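Long-range contacts in putative N-acetylneuraminate lyase ([Ruminococcus] gnavus ATCC 29149, PDB 6RB7), which belongs to the dihydrodipicolinate synthetase family and folds as a (beta/alpha)8 barrel, four copies of which make up the assembly: residues 172-177 / 200-205; 112-117 / 137-142; 42-47 / 79-84; 180-185 / 208-213. One frame throughout, in Å; residues are numbered along the deposited sequence.

How the interactions relate
Interactions 2 and 3 are the buried pair: each joins segments at the ends of neighbouring barrel strands, and they meet where the H112 ring packs on G79 and C84. Interaction 2 combines two direct hydrogen bonds with two water bridges, whereas interaction 3 has water bridges and packing. Interaction 1 is partly buried; it too links segments that follow adjacent strands, but through one hydrogen bond from a side-chain amide, and it touches interaction 2 where A176 packs on P140. Interaction 4 lies farther from the centre of the chain and shares helix 204-214 with interaction 1. There, rings and aliphatic groups pack the start of helix 182-188 and the loop before it against helix 204-214, with no hydrogen bond across.

Interaction 1 of 4, residues 172-177 / 200-205; sequences IPQLAG and SSMPVQ
Q174 and S200 carry this contact, with S201 close behind. The carboxamide of Q174 reaches across the gap and gives an N-H from NE2 to the backbone O of S200, a bond of 2.9 Å that is nearly straight at 166°. The donor uses the plane of its own amide, though it approaches tilted from the plane of the S200 carbonyl. What brings the amide there is a bend: CG lies beside the backbone N, and the chain then folds at chi2 (96°) to turn the amide toward the segment 200-205. The other end of the amide fares less well, for Q174 OE1 comes 3.7 Å from S201 CA and is buried without a hydrogen-bonding partner. M202 CG closes in on Q174 NE2 at 4.0 Å. Next to the amide, the ring of P173 sets CG against S201 CB, 3.8 Å apart. The two serine hydroxyls face other neighbours: S200 OG bonds Y170 OH, while S201 OG is shared by D206 and N199. The contact is thus a bridge between the short helix after strand 166-171 and the loop after the adjacent strand 194-199, at the C-terminal rim of a (beta/alpha)8 barrel.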
loop_
_atom_site.group_PDB
_atom_site.type_symbol
_atom_site.label_atom_id
_atom_site.label_comp_id
_atom_site.label_asym_id
_atom_site.label_seq_id
_atom_site.Cartn_x
_atom_site.Cartn_y
_atom_site.Cartn_z
ATOM N N ILE A 172 2.974 11.222 -10.435
ATOM C CA ILE A 172 3.818 10.891 -9.248
ATOM C C ILE A 172 2.920 10.304 -8.164
ATOM O O ILE A 172 2.685 10.909 -7.121
ATOM C CB ILE A 172 4.653 12.114 -8.839
ATOM C CG1 ILE A 172 5.603 11.755 -7.691
ATOM C CG2 ILE A 172 3.790 13.336 -8.563
ATOM C CD1 ILE A 172 6.910 12.503 -7.741
ATOM N N PRO A 173 2.349 9.109 -8.408
ATOM C CA PRO A 173 1.322 8.562 -7.527
ATOM C C PRO A 173 1.834 8.336 -6.110
ATOM O O PRO A 173 1.019 8.452 -5.158
ATOM C CB PRO A 173 0.855 7.269 -8.178
ATOM C CG PRO A 173 1.946 6.934 -9.172
ATOM C CD PRO A 173 2.580 8.250 -9.579
ATOM N N GLN A 174 3.109 8.016 -5.963
ATOM C CA GLN A 174 3.731 7.718 -4.644
ATOM C C GLN A 174 3.620 8.911 -3.706
ATOM O O GLN A 174 3.593 8.706 -2.479
ATOM C CB GLN A 174 5.241 7.504 -4.756
ATOM C CG GLN A 174 5.728 6.466 -5.721
ATOM C CD GLN A 174 6.090 7.099 -7.041
ATOM O OE1 GLN A 174 5.214 7.606 -7.716
ATOM N NE2 GLN A 174 7.370 7.061 -7.400
ATOM N N LEU A 175 3.663 10.125 -4.232
ATOM C CA LEU A 175 3.598 11.372 -3.411
ATOM C C LEU A 175 2.217 12.006 -3.502
ATOM O O LEU A 175 1.729 12.502 -2.468
ATOM C CB LEU A 175 4.673 12.362 -3.826
ATOM C CG LEU A 175 6.102 11.820 -3.856
ATOM C CD1 LEU A 175 7.066 12.929 -4.160
ATOM C CD2 LEU A 175 6.445 11.088 -2.560
ATOM N N ALA A 176 1.622 12.089 -4.685
ATOM C CA ALA A 176 0.317 12.757 -4.851
ATOM C C ALA A 176 -0.826 11.930 -4.275
ATOM O O ALA A 176 -1.851 12.549 -3.901
ATOM C CB ALA A 176 0.067 13.059 -6.306
ATOM N N GLY A 177 -0.718 10.591 -4.258
ATOM C CA GLY A 177 -1.739 9.685 -3.738
ATOM C C GLY A 177 -2.773 9.267 -4.754
ATOM O O GLY A 177 -3.656 8.440 -4.437
ATOM N N SER A 200 6.879 9.717 -13.089
ATOM C CA SER A 200 7.750 9.445 -11.916
ATOM C C SER A 200 7.258 8.233 -11.116
ATOM O O SER A 200 7.905 7.922 -10.117
ATOM C CB SER A 200 7.930 10.642 -11.034
ATOM O OG SER A 200 8.886 11.518 -11.663
ATOM N N SER A 201 6.250 7.510 -11.590
ATOM C CA SER A 201 5.922 6.198 -11.020
ATOM C C SER A 201 7.106 5.274 -11.298
ATOM O O SER A 201 7.873 5.518 -12.240
ATOM C CB SER A 201 4.641 5.654 -11.585
ATOM O OG SER A 201 4.816 5.186 -12.908
ATOM N N MET A 202 7.261 4.235 -10.494
ATOM C CA MET A 202 8.435 3.349 -10.661
ATOM C C MET A 202 8.340 2.371 -11.825
ATOM O O MET A 202 9.377 2.045 -12.405
ATOM C CB MET A 202 8.764 2.638 -9.356
ATOM C CG MET A 202 9.158 3.584 -8.240
ATOM S SD MET A 202 10.463 4.730 -8.629
ATOM C CE MET A 202 11.824 3.585 -8.859
ATOM N N PRO A 203 7.176 1.810 -12.216
ATOM C CA PRO A 203 7.175 0.856 -13.317
ATOM C C PRO A 203 7.502 1.525 -14.655
ATOM O O PRO A 203 6.818 2.455 -15.068
ATOM C CB PRO A 203 5.770 0.260 -13.322
ATOM C CG PRO A 203 5.232 0.541 -11.922
ATOM C CD PRO A 203 5.863 1.879 -11.544
ATOM N N VAL A 204 8.520 1.038 -15.372
ATOM C CA VAL A 204 8.745 1.511 -16.770
ATOM C C VAL A 204 7.600 1.014 -17.637
ATOM O O VAL A 204 7.372 1.600 -18.673
ATOM C CB VAL A 204 10.114 1.104 -17.314
ATOM C CG1 VAL A 204 11.223 1.783 -16.510
ATOM C CG2 VAL A 204 10.292 -0.388 -17.351
ATOM N N GLN A 205 6.836 0.007 -17.198
ATOM C CA GLN A 205 5.620 -0.402 -17.915
ATOM C C GLN A 205 4.732 0.829 -18.076
ATOM O O GLN A 205 4.014 0.894 -19.087
ATOM C CB GLN A 205 4.917 -1.550 -17.200
ATOM C CG GLN A 205 3.730 -2.049 -17.981
ATOM C CD GLN A 205 3.089 -3.251 -17.315
ATOM O OE1 GLN A 205 3.742 -3.971 -16.543
ATOM N NE2 GLN A 205 1.890 -3.568 -17.749
#

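Interaction 2 of 4, residues 112-117 / 137-142; sequences HVACNN and AAIPPI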
loop_
_atom_site.group_PDB
_atom_site.type_symbol
_atom_site.label_atom_id
_atom_site.label_comp_id
_atom_site.label_asym_id
_atom_site.label_seq_id
_atom_site.Cartn_x
_atom_site.Cartn_y
_atom_site.Cartn_z
ATOM N N HIS A 112 6.431 24.232 -14.049
ATOM C CA HIS A 112 5.459 23.530 -13.196
ATOM C C HIS A 112 4.662 24.568 -12.430
ATOM O O HIS A 112 5.279 25.365 -11.692
ATOM C CB HIS A 112 6.173 22.550 -12.275
ATOM C CG HIS A 112 5.177 21.847 -11.399
ATOM N ND1 HIS A 112 5.053 22.146 -10.062
ATOM C CD2 HIS A 112 4.211 20.951 -11.702
ATOM C CE1 HIS A 112 4.081 21.380 -9.563
ATOM N NE2 HIS A 112 3.502 20.675 -10.565
ATOM N N VAL A 113 3.332 24.588 -12.623
ATOM C CA VAL A 113 2.484 25.672 -12.074
ATOM C C VAL A 113 1.446 25.147 -11.099
ATOM O O VAL A 113 0.689 25.967 -10.563
ATOM C CB VAL A 113 1.839 26.456 -13.221
ATOM C CG1 VAL A 113 2.884 27.204 -14.040
ATOM C CG2 VAL A 113 0.904 25.609 -14.064
ATOM N N ALA A 114 1.417 23.858 -10.803
ATOM C CA ALA A 114 0.389 23.311 -9.892
ATOM C C ALA A 114 0.661 23.821 -8.476
ATOM O O ALA A 114 1.816 23.741 -7.955
ATOM C CB ALA A 114 0.365 21.806 -9.944
ATOM N N CYS A 115 -0.417 24.235 -7.838
ATOM C CA CYS A 115 -0.495 24.647 -6.433
ATOM C C CYS A 115 -1.583 23.824 -5.747
ATOM O O CYS A 115 -2.343 23.110 -6.374
ATOM C CB CYS A 115 -0.882 26.115 -6.317
ATOM S SG CYS A 115 0.321 27.204 -7.122
ATOM N N ASN A 116 -1.704 23.966 -4.442
ATOM C CA ASN A 116 -2.715 23.188 -3.701
ATOM C C ASN A 116 -4.118 23.489 -4.282
ATOM O O ASN A 116 -4.908 22.565 -4.454
ATOM C CB ASN A 116 -2.674 23.516 -2.212
ATOM C CG ASN A 116 -1.506 22.942 -1.448
ATOM O OD1 ASN A 116 -0.596 22.336 -2.022
ATOM N ND2 ASN A 116 -1.625 23.021 -0.128
ATOM N N ASN A 117 -4.424 24.771 -4.517
ATOM C CA ASN A 117 -5.741 25.147 -5.084
ATOM C C ASN A 117 -5.654 25.480 -6.566
ATOM O O ASN A 117 -4.562 25.639 -7.159
ATOM C CB ASN A 117 -6.429 26.202 -4.233
ATOM C CG ASN A 117 -5.843 27.592 -4.327
ATOM O OD1 ASN A 117 -5.267 27.956 -5.360
ATOM N ND2 ASN A 117 -6.020 28.399 -3.274
ATOM N N ALA A 137 3.426 22.617 -16.667
ATOM C CA ALA A 137 3.247 21.259 -16.123
ATOM C C ALA A 137 2.429 21.294 -14.854
ATOM O O ALA A 137 2.383 22.331 -14.164
ATOM C CB ALA A 137 4.583 20.603 -15.875
ATOM N N ALA A 138 1.837 20.152 -14.488
ATOM C CA ALA A 138 1.061 20.065 -13.238
ATOM C C ALA A 138 1.070 18.627 -12.720
ATOM O O ALA A 138 0.686 17.707 -13.440
ATOM C CB ALA A 138 -0.339 20.540 -13.456
ATOM N N ILE A 139 1.478 18.501 -11.462
ATOM C CA ILE A 139 1.111 17.315 -10.644
ATOM C C ILE A 139 -0.398 17.270 -10.494
ATOM O O ILE A 139 -1.101 18.258 -10.781
ATOM C CB ILE A 139 1.838 17.335 -9.299
ATOM C CG1 ILE A 139 1.475 18.543 -8.441
ATOM C CG2 ILE A 139 3.337 17.180 -9.499
ATOM C CD1 ILE A 139 1.905 18.389 -7.002
ATOM N N PRO A 140 -0.964 16.166 -10.030
ATOM C CA PRO A 140 -2.372 16.125 -9.692
ATOM C C PRO A 140 -2.640 16.904 -8.409
ATOM O O PRO A 140 -1.732 17.274 -7.642
ATOM C CB PRO A 140 -2.668 14.631 -9.420
ATOM C CG PRO A 140 -1.430 13.886 -9.811
ATOM C CD PRO A 140 -0.305 14.886 -9.718
ATOM N N PRO A 141 -3.936 17.068 -8.063
ATOM C CA PRO A 141 -4.303 17.503 -6.720
ATOM C C PRO A 141 -3.719 16.540 -5.681
ATOM O O PRO A 141 -3.640 15.331 -5.924
ATOM C CB PRO A 141 -5.829 17.436 -6.729
ATOM C CG PRO A 141 -6.204 17.536 -8.208
ATOM C CD PRO A 141 -5.104 16.768 -8.919
ATOM N N ILE A 142 -3.320 17.086 -4.552
ATOM C CA ILE A 142 -2.643 16.301 -3.487
ATOM C C ILE A 142 -3.495 16.237 -2.208
ATOM O O ILE A 142 -4.493 16.976 -2.080
ATOM C CB ILE A 142 -1.247 16.874 -3.181
ATOM C CG1 ILE A 142 -1.283 18.271 -2.576
ATOM C CG2 ILE A 142 -0.428 16.829 -4.460
ATOM C CD1 ILE A 142 0.032 18.713 -2.027
HETATM O O HOH W 1 -1.622 19.870 -6.534
HETATM O O HOH W 2 -3.857 20.087 -4.683
#
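Two direct hydrogen bonds join H112 and V113 to the segment 137-142. The first is a backbone bond from V113 N to A137 O, 2.9 Å long. The second uses a side chain: I139 N points at H112 NE2 at 3.1 Å, with an angle of 168° at the hydrogen and the donor almost exactly in the plane of the ring. Because CG of H112 stands anti to the backbone N (chi1 179°), the imidazole is carried over toward A138 and I139. With ND1 bonded to N78 O on a neighbouring loop, the ring is held at both nitrogens and its rotation is fixed. A weaker polar touch, a CA-H...O contact, runs from H112 CA to A137 O.

H112 and A137 form a parallel bridge between strands 108-112 and 135-138. Helix 118-130 lies between these strands in the chain, making a beta-alpha-beta crossover, the connection that recurs round a (beta/alpha)8 barrel.

Apolar contacts gather on A114, whose CB meets A138 CB and I139 CG1, each at 3.8 Å. I139 CG1 also lies 3.6 Å from H112 NE2, its chain crossing the imidazole at about a right angle.

Past the strands, water takes over. One molecule links N116 O (2.7 Å) to I142 N (3.1 Å), and another joins P140 O to C115 O, the latter bond weak. The carboxamide of N116 turns to the third subunit, where ND2 reaches I85 O.

Interaction 3 of 4, residues 42-47 / 79-84; sequences IPAFYA and GSSGEC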
loop_
_atom_site.group_PDB
_atom_site.type_symbol
_atom_site.label_atom_id
_atom_site.label_comp_id
_atom_site.label_asym_id
_atom_site.label_seq_id
_atom_site.Cartn_x
_atom_site.Cartn_y
_atom_site.Cartn_z
ATOM N N ILE A 42 16.530 17.428 -19.371
ATOM C CA ILE A 42 15.886 18.635 -18.797
ATOM C C ILE A 42 15.972 18.533 -17.281
ATOM O O ILE A 42 15.108 17.946 -16.602
ATOM C CB ILE A 42 14.451 18.807 -19.315
ATOM C CG1 ILE A 42 14.439 18.969 -20.837
ATOM C CG2 ILE A 42 13.760 19.972 -18.604
ATOM C CD1 ILE A 42 13.060 19.142 -21.438
ATOM N N PRO A 43 17.053 19.033 -16.662
ATOM C CA PRO A 43 17.115 19.039 -15.213
ATOM C C PRO A 43 15.986 19.798 -14.535
ATOM O O PRO A 43 15.558 20.842 -15.014
ATOM C CB PRO A 43 18.425 19.784 -14.919
ATOM C CG PRO A 43 19.255 19.595 -16.178
ATOM C CD PRO A 43 18.231 19.667 -17.293
ATOM N N ALA A 44 15.523 19.295 -13.395
ATOM C CA ALA A 44 14.728 20.099 -12.453
ATOM C C ALA A 44 15.596 21.224 -11.918
ATOM O O ALA A 44 16.733 21.017 -11.492
ATOM C CB ALA A 44 14.193 19.258 -11.337
ATOM N N PHE A 45 15.064 22.418 -11.978
ATOM C CA PHE A 45 15.699 23.637 -11.469
ATOM C C PHE A 45 15.525 23.710 -9.962
ATOM O O PHE A 45 14.405 23.535 -9.448
ATOM C CB PHE A 45 15.053 24.829 -12.147
ATOM C CG PHE A 45 15.844 26.116 -12.050
ATOM C CD1 PHE A 45 16.831 26.379 -12.981
ATOM C CD2 PHE A 45 15.563 27.042 -11.067
ATOM C CE1 PHE A 45 17.551 27.553 -12.895
ATOM C CE2 PHE A 45 16.289 28.215 -10.979
ATOM C CZ PHE A 45 17.296 28.470 -11.902
ATOM N N TYR A 46 16.599 23.939 -9.222
ATOM C CA TYR A 46 16.530 23.986 -7.744
ATOM C C TYR A 46 16.028 25.347 -7.257
ATOM O O TYR A 46 16.126 26.377 -7.959
ATOM C CB TYR A 46 17.901 23.674 -7.136
ATOM C CG TYR A 46 18.485 22.375 -7.615
ATOM C CD1 TYR A 46 17.737 21.210 -7.562
ATOM C CD2 TYR A 46 19.736 22.308 -8.214
ATOM C CE1 TYR A 46 18.247 20.011 -8.030
ATOM C CE2 TYR A 46 20.266 21.117 -8.651
ATOM C CZ TYR A 46 19.511 19.957 -8.587
ATOM O OH TYR A 46 20.035 18.752 -9.017
ATOM N N ALA A 47 15.493 25.336 -6.039
ATOM C CA ALA A 47 15.176 26.573 -5.287
ATOM C C ALA A 47 16.468 27.283 -4.929
ATOM O O ALA A 47 17.329 26.677 -4.298
ATOM C CB ALA A 47 14.331 26.301 -4.079
ATOM N N GLY A 79 9.225 22.748 -9.988
ATOM C CA GLY A 79 8.743 21.412 -9.622
ATOM C C GLY A 79 8.920 21.136 -8.137
ATOM O O GLY A 79 9.391 22.011 -7.381
ATOM N N SER A 80 8.594 19.935 -7.678
ATOM C CA SER A 80 8.838 19.587 -6.265
ATOM C C SER A 80 10.330 19.552 -5.960
ATOM O O SER A 80 10.704 19.911 -4.866
ATOM C CB SER A 80 8.120 18.329 -5.824
ATOM O OG SER A 80 8.533 17.242 -6.583
ATOM N N SER A 81 11.195 19.215 -6.937
ATOM C CA SER A 81 12.667 19.287 -6.748
ATOM C C SER A 81 13.086 20.742 -6.587
ATOM O O SER A 81 14.163 20.978 -6.056
ATOM C CB SER A 81 13.391 18.600 -7.914
ATOM O OG SER A 81 13.079 17.222 -7.967
ATOM N N GLY A 82 12.286 21.685 -7.104
ATOM C CA GLY A 82 12.452 23.126 -6.878
ATOM C C GLY A 82 11.715 23.633 -5.660
ATOM O O GLY A 82 11.518 24.848 -5.519
ATOM N N GLU A 83 11.272 22.742 -4.787
ATOM C CA GLU A 83 10.636 23.082 -3.494
ATOM C C GLU A 83 9.314 23.809 -3.690
ATOM O O GLU A 83 8.923 24.585 -2.832
ATOM C CB GLU A 83 11.618 23.830 -2.597
ATOM C CG GLU A 83 12.859 23.008 -2.323
ATOM C CD GLU A 83 13.966 23.718 -1.548
ATOM O OE1 GLU A 83 13.637 24.435 -0.598
ATOM O OE2 GLU A 83 15.151 23.477 -1.860
ATOM N N CYS A 84 8.591 23.517 -4.765
ATOM C CA CYS A 84 7.361 24.287 -5.086
ATOM C C CYS A 84 6.326 24.127 -3.980
ATOM O O CYS A 84 5.581 25.094 -3.724
ATOM C CB CYS A 84 6.745 23.929 -6.425
ATOM S SG CYS A 84 6.113 22.248 -6.581
HETATM O O HOH W 3 12.048 22.213 -10.423
HETATM O O HOH W 4 15.641 22.810 -4.543
#
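A47 packs its methyl against E83 toward one end of this contact, A47 CB lying 3.6 Å from E83 CD. E83 leaves its backbone with CG anti to the carbonyl carbon and then runs extended (chi2 174°), so that the carboxylate comes to lie against the methyl. That carboxylate is heavily engaged: OE2 forms a salt bridge to K292, and OE1 bonds Y49 OH and the backbone N of R307. Together these bonds fix its orientation. A water adds to the grip, giving to E83 OE2 and to S81 O, and accepting from A47 N at 2.9 Å.

The segment 42-47 continues strand 41-43, and the loop 79-84 comes after strand 74-77; backbone hydrogen bonds between Y76 and both P43 and F45 tie the first two strands of the (beta/alpha)8 barrel, the seam where it closes on itself.

At the other end, A44 CB meets S81 CB at 3.6 Å. The hydroxyl of S81 stands beside its own backbone N (chi1 -63°) and bonds Y288 OH. The CB of Y46 points away from the segment 79-84, yet its ring brings CD1 edge-on to S81 O at 3.9 Å, in the ring plane, while Y46 OH bonds G242 O. Between these ends the backbones come close, G82 CA sitting 3.3 Å from F45 O. A second water takes the N-H of G79 and gives to F45 O, each at 2.9 Å.

Interaction 4 of 4, residues 180-185 / 208-213; sequences LTQNLF and QMFKQA
F210 is wedged against L180 and F185, and its buried ring forms the tight half of this contact. L180 CD2 lies over one face of the ring, 4.1 Å from its centroid, a CH-pi contact. At the rim of the same ring, in its plane, L180 O comes 3.3 Å from F210 CZ. F185 approaches at an oblique angle, with ring centres 5.4 Å apart and planes at 79°, and its CD2 is 3.7 Å from F210 CD1. Its CG is anti to the backbone N (chi1 -172°), which swings the ring across to helix 204-214 so that CE2 meets F210 O edge-on. V197 of strand 194-199 packs against all three side chains, joining the helix pair to the barrel wall.

The other half is more open to solvent: Q182 is only partly buried and A213 exposed. Q182 bends at chi2 and lays its amide across the edge of the contact, with NE2 3.4 Å from F210 CD1 and 3.5 Å from M209 CB; amide and ring planes stand 44° apart. Its OE1 lies 3.7 Å from A213 CB. T181 caps helix 182-188 by accepting from L184 N and also bonds E148, while Q208 and Q212 turn to the second subunit.

No hydrogen bond crosses between the two segments. Their fit therefore probably rests mainly on ring shape and dispersion, with the carbonyl oxygens meeting ring edges, consistent with the slightly positive rim of an aromatic ring.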
loop_
_atom_site.group_PDB
_atom_site.type_symbol
_atom_site.label_atom_id
_atom_site.label_comp_id
_atom_site.label_asym_id
_atom_site.label_seq_id
_atom_site.Cartn_x
_atom_site.Cartn_y
_atom_site.Cartn_z
ATOM N N LEU A 180 -2.243 9.041 -12.749
ATOM C CA LEU A 180 -2.717 9.137 -14.123
ATOM C C LEU A 180 -3.025 7.741 -14.628
ATOM O O LEU A 180 -2.119 7.004 -14.994
ATOM C CB LEU A 180 -1.690 9.840 -15.010
ATOM C CG LEU A 180 -2.131 9.970 -16.465
ATOM C CD1 LEU A 180 -3.314 10.913 -16.610
ATOM C CD2 LEU A 180 -0.970 10.441 -17.325
ATOM N N THR A 181 -4.302 7.389 -14.639
ATOM C CA THR A 181 -4.747 6.089 -15.185
ATOM C C THR A 181 -4.832 6.164 -16.707
ATOM O O THR A 181 -4.889 7.258 -17.285
ATOM C CB THR A 181 -6.106 5.724 -14.634
ATOM O OG1 THR A 181 -7.071 6.717 -15.005
ATOM C CG2 THR A 181 -6.046 5.551 -13.136
ATOM N N GLN A 182 -4.961 5.003 -17.360
ATOM C CA GLN A 182 -5.140 5.021 -18.830
ATOM C C GLN A 182 -6.410 5.779 -19.208
ATOM O O GLN A 182 -6.375 6.577 -20.155
ATOM C CB GLN A 182 -5.137 3.605 -19.422
ATOM C CG GLN A 182 -3.735 3.001 -19.637
ATOM C CD GLN A 182 -2.547 3.880 -19.993
ATOM O OE1 GLN A 182 -2.501 4.665 -20.981
ATOM N NE2 GLN A 182 -1.542 3.715 -19.155
ATOM N N ASN A 183 -7.504 5.622 -18.462
ATOM C CA ASN A 183 -8.789 6.292 -18.769
ATOM C C ASN A 183 -8.621 7.807 -18.597
ATOM O O ASN A 183 -9.160 8.584 -19.413
ATOM C CB ASN A 183 -9.932 5.829 -17.877
ATOM C CG ASN A 183 -10.443 4.453 -18.250
ATOM O OD1 ASN A 183 -10.118 3.926 -19.307
ATOM N ND2 ASN A 183 -11.268 3.871 -17.392
ATOM N N LEU A 184 -7.926 8.243 -17.533
ATOM C CA LEU A 184 -7.750 9.692 -17.321
ATOM C C LEU A 184 -6.867 10.256 -18.431
ATOM O O LEU A 184 -7.121 11.384 -18.878
ATOM C CB LEU A 184 -7.194 9.937 -15.923
ATOM C CG LEU A 184 -6.911 11.382 -15.563
ATOM C CD1 LEU A 184 -8.041 12.340 -15.788
ATOM C CD2 LEU A 184 -6.447 11.443 -14.112
ATOM N N PHE A 185 -5.878 9.493 -18.906
ATOM C CA PHE A 185 -5.019 9.994 -19.992
ATOM C C PHE A 185 -5.837 10.121 -21.286
ATOM O O PHE A 185 -5.650 11.110 -21.996
ATOM C CB PHE A 185 -3.764 9.145 -20.083
ATOM C CG PHE A 185 -2.703 9.661 -21.021
ATOM C CD1 PHE A 185 -2.438 11.016 -21.178
ATOM C CD2 PHE A 185 -1.874 8.757 -21.673
ATOM C CE1 PHE A 185 -1.413 11.429 -22.004
ATOM C CE2 PHE A 185 -0.872 9.186 -22.511
ATOM C CZ PHE A 185 -0.644 10.523 -22.681
ATOM N N GLN A 208 5.777 2.740 -21.085
ATOM C CA GLN A 208 5.408 1.971 -22.285
ATOM C C GLN A 208 3.929 2.108 -22.575
ATOM O O GLN A 208 3.533 2.286 -23.741
ATOM C CB GLN A 208 5.830 0.507 -22.056
ATOM C CG GLN A 208 5.663 -0.355 -23.285
ATOM C CD GLN A 208 4.267 -0.863 -23.528
ATOM O OE1 GLN A 208 3.523 -1.247 -22.597
ATOM N NE2 GLN A 208 3.908 -0.934 -24.809
ATOM N N MET A 209 3.069 1.998 -21.559
ATOM C CA MET A 209 1.605 2.010 -21.788
ATOM C C MET A 209 1.191 3.423 -22.211
ATOM O O MET A 209 0.318 3.540 -23.103
ATOM C CB MET A 209 0.853 1.532 -20.553
ATOM C CG MET A 209 1.081 0.039 -20.355
ATOM S SD MET A 209 0.092 -0.642 -19.017
ATOM C CE MET A 209 0.623 0.332 -17.619
ATOM N N PHE A 210 1.710 4.446 -21.563
ATOM C CA PHE A 210 1.330 5.839 -21.925
ATOM C C PHE A 210 1.763 6.092 -23.386
ATOM O O PHE A 210 1.004 6.684 -24.177
ATOM C CB PHE A 210 1.953 6.861 -20.993
ATOM C CG PHE A 210 1.429 6.911 -19.591
ATOM C CD1 PHE A 210 0.087 6.742 -19.313
ATOM C CD2 PHE A 210 2.291 7.146 -18.541
ATOM C CE1 PHE A 210 -0.370 6.799 -18.009
ATOM C CE2 PHE A 210 1.815 7.257 -17.247
ATOM C CZ PHE A 210 0.514 7.014 -16.975
ATOM N N LYS A 211 2.973 5.695 -23.746
ATOM C CA LYS A 211 3.544 5.949 -25.099
ATOM C C LYS A 211 2.748 5.149 -26.130
ATOM O O LYS A 211 2.419 5.665 -27.195
ATOM C CB LYS A 211 5.050 5.697 -25.131
ATOM C CG LYS A 211 5.687 5.982 -26.492
ATOM C CD LYS A 211 5.471 7.434 -26.955
ATOM C CE LYS A 211 6.295 7.757 -28.178
ATOM N NZ LYS A 211 5.955 9.093 -28.703
ATOM N N GLN A 212 2.449 3.885 -25.853
ATOM C CA GLN A 212 1.677 3.037 -26.794
ATOM C C GLN A 212 0.290 3.624 -27.006
ATOM O O GLN A 212 -0.182 3.658 -28.152
ATOM C CB GLN A 212 1.648 1.598 -26.297
ATOM C CG GLN A 212 0.967 0.643 -27.271
ATOM C CD GLN A 212 1.379 -0.784 -26.942
ATOM O OE1 GLN A 212 1.158 -1.260 -25.813
ATOM N NE2 GLN A 212 1.923 -1.482 -27.941
ATOM N N ALA A 213 -0.375 4.079 -25.951
ATOM C CA ALA A 213 -1.724 4.640 -26.065
ATOM C C ALA A 213 -1.672 5.944 -26.880
ATOM O O ALA A 213 -2.599 6.175 -27.673
ATOM C CB ALA A 213 -2.274 4.918 -24.677
#